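Local structure of RagB/SusD domain protein (Flavobacterium johnsoniae, 5J5U) at residues A[281-286]-A[294-299]; A[86-91]-A[103-108]. The protein probably binds chitin or chitin-derived oligosaccharides at the bacterial outer membrane, as a SusD homologue in chitin utilisation. All coordinates share one frame; numbering follows the deposited sequence.

Contact 1: A[281-286]-A[294-299]; sequences TPKTGS and PGEELY
T281 meets the ring of Y299 through its backbone, T281 C lying 3.9 Å from Y299 CE1, and P282 then runs side by side with the tyrosine, pointing the same way. The closed, rigid pyrrolidine suits this exposed place by holding CB and CD beside the phenol end, P282 CB lying 3.9 Å from Y299 CZ. The Y299 side chain also touches L276 and K277 of helix 276-279. Next along the chain, K283 N gives its hydrogen to L298 O at 2.8 Å, nearly straight (169°) and in the carbonyl plane. The two segments run roughly antiparallel, as the legs of an irregular excursion between strand 280-281 and strand 320-321. With so little regular backbone pairing, side chains do much of the joining. The lysine suits its buried place by length: its CG stands beside the backbone N (chi1 -60°), CG and CD run close by L298 O and E297 O, and a bend at chi3 (52°) turns the amine onto two partners. K283 NZ forms a salt bridge with E296 OE2 at 2.8 Å, approached on the anti side and somewhat out of the carboxylate plane, and it donates to E297 O at 3.0 Å; E300 adds a second carboxylate. A methionine in its place would probably leave E296 and E300 without their positive mate and E297 O without its donor. Beyond G285, S286 offers a short hydroxyl facing E296 OE1, at a modelled separation doubtfully short; its OG also accepts from N288 N. E296, extended beyond CG, has OE2 held by K283 and V287 N.

Contact 2: A[86-91]-A[103-108]; sequences DIIKNT and VAKIMK
I88 reaches across to A104, K105 and K108, and most of what the two segments share passes through it. From CB the longer branch leaves with CG1 beside the backbone N (chi1 -64°) and then runs out extended. I88 CG1 settles against A104 CB at 3.6 Å, a closeness that the small alanine probably permits. One bond further, I88 CD1 touches K105 CG at 3.5 Å and K108 CE at 3.6 Å, so the terminal methyl lies against the methylene parts of two lysines roughly one helical turn apart, each crossing the isoleucine at about a right angle. I87 completes the contact from its neighbouring position: its CG2, anti to the backbone N, meets the same alanine methyl, with I87 CG2 to A104 CB at 3.5 Å. A104 is therefore touched by two branched side chains, while its own bulk is a single carbon. The segments belong to helix 66-90 and helix 98-119, and locally they run roughly antiparallel (153°) with axes 8.9 Å apart, consistent with the paired helices expected of the TPR clan to which this family belongs. Helix 66-90 is at its end here, where T91 OG1 donates back to I87 O at 2.9 Å from above the carbonyl plane. The lysine amines turn elsewhere, K105 NZ to Q160 and K108 NZ to Y124. No hydrogen bond or salt bridge joins the segments, so the contact rests on carbon meeting carbon, and the lysines take part as aliphatic chains whose ammonium ends are hydrogen-bonded beyond it.

From the N terminus, contact 2 comes first: helix 66-90 ends, the chain turns, and helix 98-119 runs back alongside, so that 86-91 and 103-108 enclose eleven residues. The chain then passes through several further helices before strand 280-281 leads into contact 1, whose legs enclose seven residues without helix or strand, ahead of strand 320-321. The contacts are in series, neither nested nor crossed, and stand on opposite sides of the chain's centre, their centres 51 Å apart and their nearest atoms about 32 Å apart. Contact 2 joins two helices of the helical part, whereas contact 1 joins two legs of a loop extending from a small two-stranded sheet.

Contact 1: A[281-286]-A[294-299]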
ATOM      1  N   THR A 281      -6.273  -3.803 -20.514  1.00 21.82           N
ATOM      2  CA  THR A 281      -6.408  -4.330 -21.849  1.00 18.76           C
ATOM      3  C   THR A 281      -7.832  -4.059 -22.330  1.00 23.77           C
ATOM      4  O   THR A 281      -8.776  -4.061 -21.528  1.00 20.00           O
ATOM      5  CB  THR A 281      -6.140  -5.824 -21.897  1.00 20.27           C
ATOM      6  OG1 THR A 281      -7.156  -6.507 -21.156  1.00 16.97           O
ATOM      7  CG2 THR A 281      -4.765  -6.146 -21.332  1.00 18.36           C
ATOM      8  N   PRO A 282      -7.998  -3.820 -23.639  1.00 25.66           N
ATOM      9  CA  PRO A 282      -9.319  -3.463 -24.183  1.00 22.50           C
ATOM     10  C   PRO A 282     -10.306  -4.629 -24.157  1.00 20.02           C
ATOM     11  O   PRO A 282      -9.876  -5.771 -24.110  1.00 18.45           O
ATOM     12  CB  PRO A 282      -8.997  -3.061 -25.629  1.00 23.96           C
ATOM     13  CG  PRO A 282      -7.729  -3.827 -25.960  1.00 20.62           C
ATOM     14  CD  PRO A 282      -6.947  -3.856 -24.679  1.00 22.77           C
ATOM     15  N   LYS A 283     -11.607  -4.349 -24.173  1.00 19.87           N
ATOM     16  CA  LYS A 283     -12.606  -5.409 -24.332  1.00 20.34           C
ATOM     17  C   LYS A 283     -12.429  -6.107 -25.687  1.00 23.58           C
ATOM     18  O   LYS A 283     -12.026  -5.472 -26.670  1.00 22.59           O
ATOM     19  CB  LYS A 283     -14.022  -4.838 -24.229  1.00 19.63           C
ATOM     20  CG  LYS A 283     -14.349  -4.159 -22.917  1.00 23.35           C
ATOM     21  CD  LYS A 283     -15.523  -3.183 -23.088  1.00 21.21           C
ATOM     22  CE  LYS A 283     -16.735  -3.838 -23.746  1.00 17.21           C
ATOM     23  NZ  LYS A 283     -17.840  -2.849 -23.865  1.00 17.54           N
ATOM     24  N   THR A 284     -12.729  -7.403 -25.753  1.00 24.02           N
ATOM     25  CA  THR A 284     -12.680  -8.109 -27.033  1.00 17.92           C
ATOM     26  C   THR A 284     -14.083  -8.493 -27.466  1.00 22.74           C
ATOM     27  O   THR A 284     -14.351  -8.668 -28.652  1.00 29.97           O
ATOM     28  CB  THR A 284     -11.826  -9.375 -26.979  1.00 25.26           C
ATOM     29  OG1 THR A 284     -12.386 -10.294 -26.031  1.00 23.86           O
ATOM     30  CG2 THR A 284     -10.396  -9.038 -26.609  1.00 16.61           C
ATOM     31  N   GLY A 285     -14.982  -8.599 -26.497  1.00 22.15           N
ATOM     32  CA  GLY A 285     -16.370  -8.880 -26.780  1.00 20.17           C
ATOM     33  C   GLY A 285     -17.242  -7.656 -26.576  1.00 23.19           C
ATOM     34  O   GLY A 285     -16.859  -6.707 -25.897  1.00 22.65           O
ATOM     35  N   SER A 286     -18.436  -7.697 -27.156  1.00 27.12           N
ATOM     36  CA  SER A 286     -19.436  -6.651 -26.978  1.00 23.88           C
ATOM     37  C   SER A 286     -20.367  -6.985 -25.839  1.00 23.04           C
ATOM     38  O   SER A 286     -20.632  -8.160 -25.578  1.00 21.42           O
ATOM     39  CB  SER A 286     -20.266  -6.482 -28.248  1.00 22.40           C
ATOM     40  OG  SER A 286     -21.370  -5.609 -28.032  1.00 15.23           O
ATOM     41  N   PRO A 294     -17.096  -1.596 -34.172  1.00 28.56           N
ATOM     42  CA  PRO A 294     -16.701  -0.183 -34.126  1.00 27.35           C
ATOM     43  C   PRO A 294     -17.675   0.669 -33.303  1.00 24.78           C
ATOM     44  O   PRO A 294     -18.885   0.449 -33.303  1.00 21.11           O
ATOM     45  CB  PRO A 294     -16.713   0.238 -35.608  1.00 24.92           C
ATOM     46  CG  PRO A 294     -16.551  -1.050 -36.371  1.00 28.21           C
ATOM     47  CD  PRO A 294     -17.282  -2.081 -35.551  1.00 31.01           C
ATOM     48  N   GLY A 295     -17.137   1.665 -32.619  1.00 22.82           N
ATOM     49  CA  GLY A 295     -17.973   2.555 -31.843  1.00 25.96           C
ATOM     50  C   GLY A 295     -18.191   2.145 -30.396  1.00 23.55           C
ATOM     51  O   GLY A 295     -18.289   3.018 -29.541  1.00 27.19           O
ATOM     52  N   GLU A 296     -18.242   0.842 -30.104  1.00 26.89           N
ATOM     53  CA  GLU A 296     -18.498   0.425 -28.721  1.00 26.62           C
ATOM     54  C   GLU A 296     -17.277   0.668 -27.856  1.00 20.58           C
ATOM     55  O   GLU A 296     -16.158   0.317 -28.240  1.00 23.78           O
ATOM     56  CB  GLU A 296     -18.896  -1.054 -28.613  1.00 20.03           C
ATOM     57  CG  GLU A 296     -19.106  -1.500 -27.136  1.00 19.67           C
ATOM     58  CD  GLU A 296     -19.768  -2.868 -26.990  1.00 25.68           C
ATOM     59  OE1 GLU A 296     -20.258  -3.404 -28.019  1.00 27.74           O
ATOM     60  OE2 GLU A 296     -19.798  -3.408 -25.842  1.00 22.95           O
ATOM     61  N   GLU A 297     -17.519   1.269 -26.690  1.00 22.64           N
ATOM     62  CA  GLU A 297     -16.483   1.550 -25.698  1.00 22.86           C
ATOM     63  C   GLU A 297     -15.611   0.338 -25.459  1.00 19.93           C
ATOM     64  O   GLU A 297     -16.107  -0.773 -25.241  1.00 21.78           O
ATOM     65  CB  GLU A 297     -17.108   1.992 -24.374  1.00 24.51           C
ATOM     66  CG  GLU A 297     -16.088   2.245 -23.284  1.00 25.03           C
ATOM     67  CD  GLU A 297     -15.079   3.293 -23.680  1.00 26.11           C
ATOM     68  OE1 GLU A 297     -15.501   4.426 -23.961  1.00 33.19           O
ATOM     69  OE2 GLU A 297     -13.863   2.986 -23.721  1.00 27.18           O
ATOM     70  N   LEU A 298     -14.310   0.573 -25.517  1.00 18.66           N
ATOM     71  CA  LEU A 298     -13.301  -0.472 -25.398  1.00 21.23           C
ATOM     72  C   LEU A 298     -12.834  -0.670 -23.955  1.00 25.92           C
ATOM     73  O   LEU A 298     -12.254  -1.707 -23.629  1.00 25.78           O
ATOM     74  CB  LEU A 298     -12.104  -0.113 -26.288  1.00 26.08           C
ATOM     75  CG  LEU A 298     -12.227  -0.399 -27.796  1.00 27.41           C
ATOM     76  CD1 LEU A 298     -10.990   0.053 -28.525  1.00 24.85           C
ATOM     77  CD2 LEU A 298     -12.425  -1.886 -28.047  1.00 17.20           C
ATOM     78  N   TYR A 299     -13.089   0.319 -23.096  1.00 23.51           N
ATOM     79  CA  TYR A 299     -12.540   0.288 -21.741  1.00 24.71           C
ATOM     80  C   TYR A 299     -13.604   0.417 -20.679  1.00 23.47           C
ATOM     81  O   TYR A 299     -14.138   1.503 -20.434  1.00 19.95           O
ATOM     82  CB  TYR A 299     -11.474   1.378 -21.572  1.00 19.52           C
ATOM     83  CG  TYR A 299     -10.282   1.059 -22.437  1.00 30.53           C
ATOM     84  CD1 TYR A 299      -9.311   0.170 -21.995  1.00 29.85           C
ATOM     85  CD2 TYR A 299     -10.158   1.592 -23.730  1.00 21.87           C
ATOM     86  CE1 TYR A 299      -8.240  -0.163 -22.785  1.00 22.56           C
ATOM     87  CE2 TYR A 299      -9.066   1.257 -24.545  1.00 24.13           C
ATOM     88  CZ  TYR A 299      -8.120   0.379 -24.061  1.00 26.98           C
ATOM     89  OH  TYR A 299      -7.038   0.037 -24.827  1.00 24.46           O
TER

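Contact 2: A[86-91]-A[103-108]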
ATOM      1  N   ASP A  86      17.012  -9.361  14.732  1.00 27.90           N
ATOM      2  CA  ASP A  86      18.363  -9.936  14.855  1.00 34.97           C
ATOM      3  C   ASP A  86      19.442  -9.096  14.159  1.00 33.16           C
ATOM      4  O   ASP A  86      20.557  -8.963  14.684  1.00 34.43           O
ATOM      5  CB  ASP A  86      18.402 -11.352  14.294  1.00 35.01           C
ATOM      6  CG  ASP A  86      17.899 -12.374  15.279  1.00 46.74           C
ATOM      7  OD1 ASP A  86      17.984 -12.110  16.509  1.00 41.60           O
ATOM      8  OD2 ASP A  86      17.399 -13.432  14.822  1.00 47.67           O
ATOM      9  N   ILE A  87      19.117  -8.509  13.004  1.00 30.59           N
ATOM     10  CA  ILE A  87      20.076  -7.619  12.358  1.00 24.76           C
ATOM     11  C   ILE A  87      20.345  -6.431  13.267  1.00 30.43           C
ATOM     12  O   ILE A  87      21.499  -6.114  13.542  1.00 33.17           O
ATOM     13  CB  ILE A  87      19.611  -7.103  11.002  1.00 25.80           C
ATOM     14  CG1 ILE A  87      19.407  -8.250  10.021  1.00 27.85           C
ATOM     15  CG2 ILE A  87      20.656  -6.174  10.420  1.00 23.55           C
ATOM     16  CD1 ILE A  87      18.694  -7.826   8.749  1.00 25.93           C
ATOM     17  N   ILE A  88      19.288  -5.790  13.756  1.00 25.57           N
ATOM     18  CA  ILE A  88      19.489  -4.623  14.615  1.00 26.18           C
ATOM     19  C   ILE A  88      20.334  -4.993  15.839  1.00 35.07           C
ATOM     20  O   ILE A  88      21.230  -4.236  16.239  1.00 35.59           O
ATOM     21  CB  ILE A  88      18.146  -4.011  15.054  1.00 30.38           C
ATOM     22  CG1 ILE A  88      17.404  -3.485  13.823  1.00 26.80           C
ATOM     23  CG2 ILE A  88      18.351  -2.880  16.049  1.00 24.99           C
ATOM     24  CD1 ILE A  88      16.027  -2.954  14.101  1.00 25.78           C
ATOM     25  N   LYS A  89      20.108  -6.187  16.380  1.00 29.89           N
ATOM     26  CA  LYS A  89      20.788  -6.593  17.602  1.00 31.12           C
ATOM     27  C   LYS A  89      22.272  -6.856  17.359  1.00 40.38           C
ATOM     28  O   LYS A  89      23.108  -6.611  18.235  1.00 31.98           O
ATOM     29  CB  LYS A  89      20.166  -7.857  18.186  1.00 27.33           C
ATOM     30  CG  LYS A  89      20.986  -8.492  19.324  1.00 36.91           C
ATOM     31  CD  LYS A  89      20.265  -9.676  19.948  1.00 42.68           C
ATOM     32  CE  LYS A  89      20.537 -10.919  19.134  1.00 60.36           C
ATOM     33  NZ  LYS A  89      19.672 -12.052  19.516  1.00 55.47           N
ATOM     34  N   ASN A  90      22.592  -7.386  16.180  1.00 33.75           N
ATOM     35  CA  ASN A  90      23.957  -7.813  15.900  1.00 35.73           C
ATOM     36  C   ASN A  90      24.835  -6.743  15.273  1.00 40.48           C
ATOM     37  O   ASN A  90      26.024  -6.961  15.064  1.00 46.08           O
ATOM     38  CB  ASN A  90      23.939  -9.034  14.995  1.00 29.86           C
ATOM     39  CG  ASN A  90      23.405 -10.244  15.691  1.00 32.63           C
ATOM     40  OD1 ASN A  90      23.519 -10.371  16.912  1.00 35.67           O
ATOM     41  ND2 ASN A  90      22.806 -11.150  14.926  1.00 39.53           N
ATOM     42  N   THR A  91      24.261  -5.583  14.995  1.00 35.73           N
ATOM     43  CA  THR A  91      25.022  -4.487  14.413  1.00 40.52           C
ATOM     44  C   THR A  91      24.992  -3.281  15.342  1.00 41.81           C
ATOM     45  O   THR A  91      25.317  -2.153  14.941  1.00 41.59           O
ATOM     46  CB  THR A  91      24.473  -4.105  13.015  1.00 35.74           C
ATOM     47  OG1 THR A  91      23.081  -3.776  13.114  1.00 36.64           O
ATOM     48  CG2 THR A  91      24.638  -5.264  12.068  1.00 28.16           C
ATOM     49  N   VAL A 103      19.818   0.919   8.536  1.00 26.07           N
ATOM     50  CA  VAL A 103      19.027   0.353   7.447  1.00 29.77           C
ATOM     51  C   VAL A 103      18.014  -0.662   8.010  1.00 26.87           C
ATOM     52  O   VAL A 103      16.806  -0.570   7.756  1.00 20.69           O
ATOM     53  CB  VAL A 103      19.937  -0.301   6.372  1.00 25.14           C
ATOM     54  CG1 VAL A 103      19.143  -1.242   5.489  1.00 28.12           C
ATOM     55  CG2 VAL A 103      20.612   0.774   5.519  1.00 21.00           C
ATOM     56  N   ALA A 104      18.514  -1.594   8.812  1.00 21.41           N
ATOM     57  CA  ALA A 104      17.668  -2.561   9.454  1.00 22.69           C
ATOM     58  C   ALA A 104      16.541  -1.866  10.207  1.00 23.69           C
ATOM     59  O   ALA A 104      15.392  -2.289  10.114  1.00 23.16           O
ATOM     60  CB  ALA A 104      18.476  -3.433  10.382  1.00 27.69           C
ATOM     61  N   LYS A 105      16.852  -0.792  10.926  1.00 24.22           N
ATOM     62  CA  LYS A 105      15.814  -0.105  11.711  1.00 20.71           C
ATOM     63  C   LYS A 105      14.732   0.475  10.795  1.00 25.67           C
ATOM     64  O   LYS A 105      13.522   0.358  11.090  1.00 19.68           O
ATOM     65  CB  LYS A 105      16.418   0.996  12.595  1.00 22.93           C
ATOM     66  CG  LYS A 105      16.823   0.492  13.986  1.00 33.21           C
ATOM     67  CD  LYS A 105      17.475   1.573  14.836  1.00 32.61           C
ATOM     68  CE  LYS A 105      18.624   2.222  14.090  1.00 34.24           C
ATOM     69  NZ  LYS A 105      19.421   3.115  14.953  1.00 33.72           N
ATOM     70  N   ILE A 106      15.168   1.061   9.672  1.00 20.04           N
ATOM     71  CA  ILE A 106      14.234   1.568   8.672  1.00 18.09           C
ATOM     72  C   ILE A 106      13.405   0.388   8.159  1.00 22.33           C
ATOM     73  O   ILE A 106      12.173   0.460   8.110  1.00 22.58           O
ATOM     74  CB  ILE A 106      14.966   2.296   7.520  1.00 22.16           C
ATOM     75  CG1 ILE A 106      15.683   3.528   8.062  1.00 20.19           C
ATOM     76  CG2 ILE A 106      14.001   2.778   6.465  1.00 15.39           C
ATOM     77  CD1 ILE A 106      16.590   4.169   7.067  1.00 23.09           C
ATOM     78  N   MET A 107      14.082  -0.724   7.861  1.00 21.68           N
ATOM     79  CA  MET A 107      13.369  -1.907   7.418  1.00 22.81           C
ATOM     80  C   MET A 107      12.293  -2.237   8.444  1.00 23.63           C
ATOM     81  O   MET A 107      11.143  -2.495   8.072  1.00 25.36           O
ATOM     82  CB  MET A 107      14.309  -3.105   7.236  1.00 17.38           C
ATOM     83  CG  MET A 107      15.146  -3.066   5.981  1.00 27.61           C
ATOM     84  SD  MET A 107      14.199  -3.138   4.456  1.00 30.88           S
ATOM     85  CE  MET A 107      13.436  -4.750   4.532  1.00 24.70           C
ATOM     86  N   LYS A 108      12.657  -2.173   9.730  1.00 22.00           N
ATOM     87  CA  LYS A 108      11.771  -2.696  10.756  1.00 23.58           C
ATOM     88  C   LYS A 108      10.493  -1.879  10.787  1.00 21.70           C
ATOM     89  O   LYS A 108       9.412  -2.425  11.046  1.00 14.86           O
ATOM     90  CB  LYS A 108      12.438  -2.722  12.126  1.00 20.05           C
ATOM     91  CG  LYS A 108      11.455  -3.025  13.258  1.00 25.30           C
ATOM     92  CD  LYS A 108      12.059  -3.912  14.331  1.00 31.30           C
ATOM     93  CE  LYS A 108      12.706  -3.110  15.433  1.00 32.47           C
ATOM     94  NZ  LYS A 108      11.872  -1.980  15.903  1.00 25.36           N
TER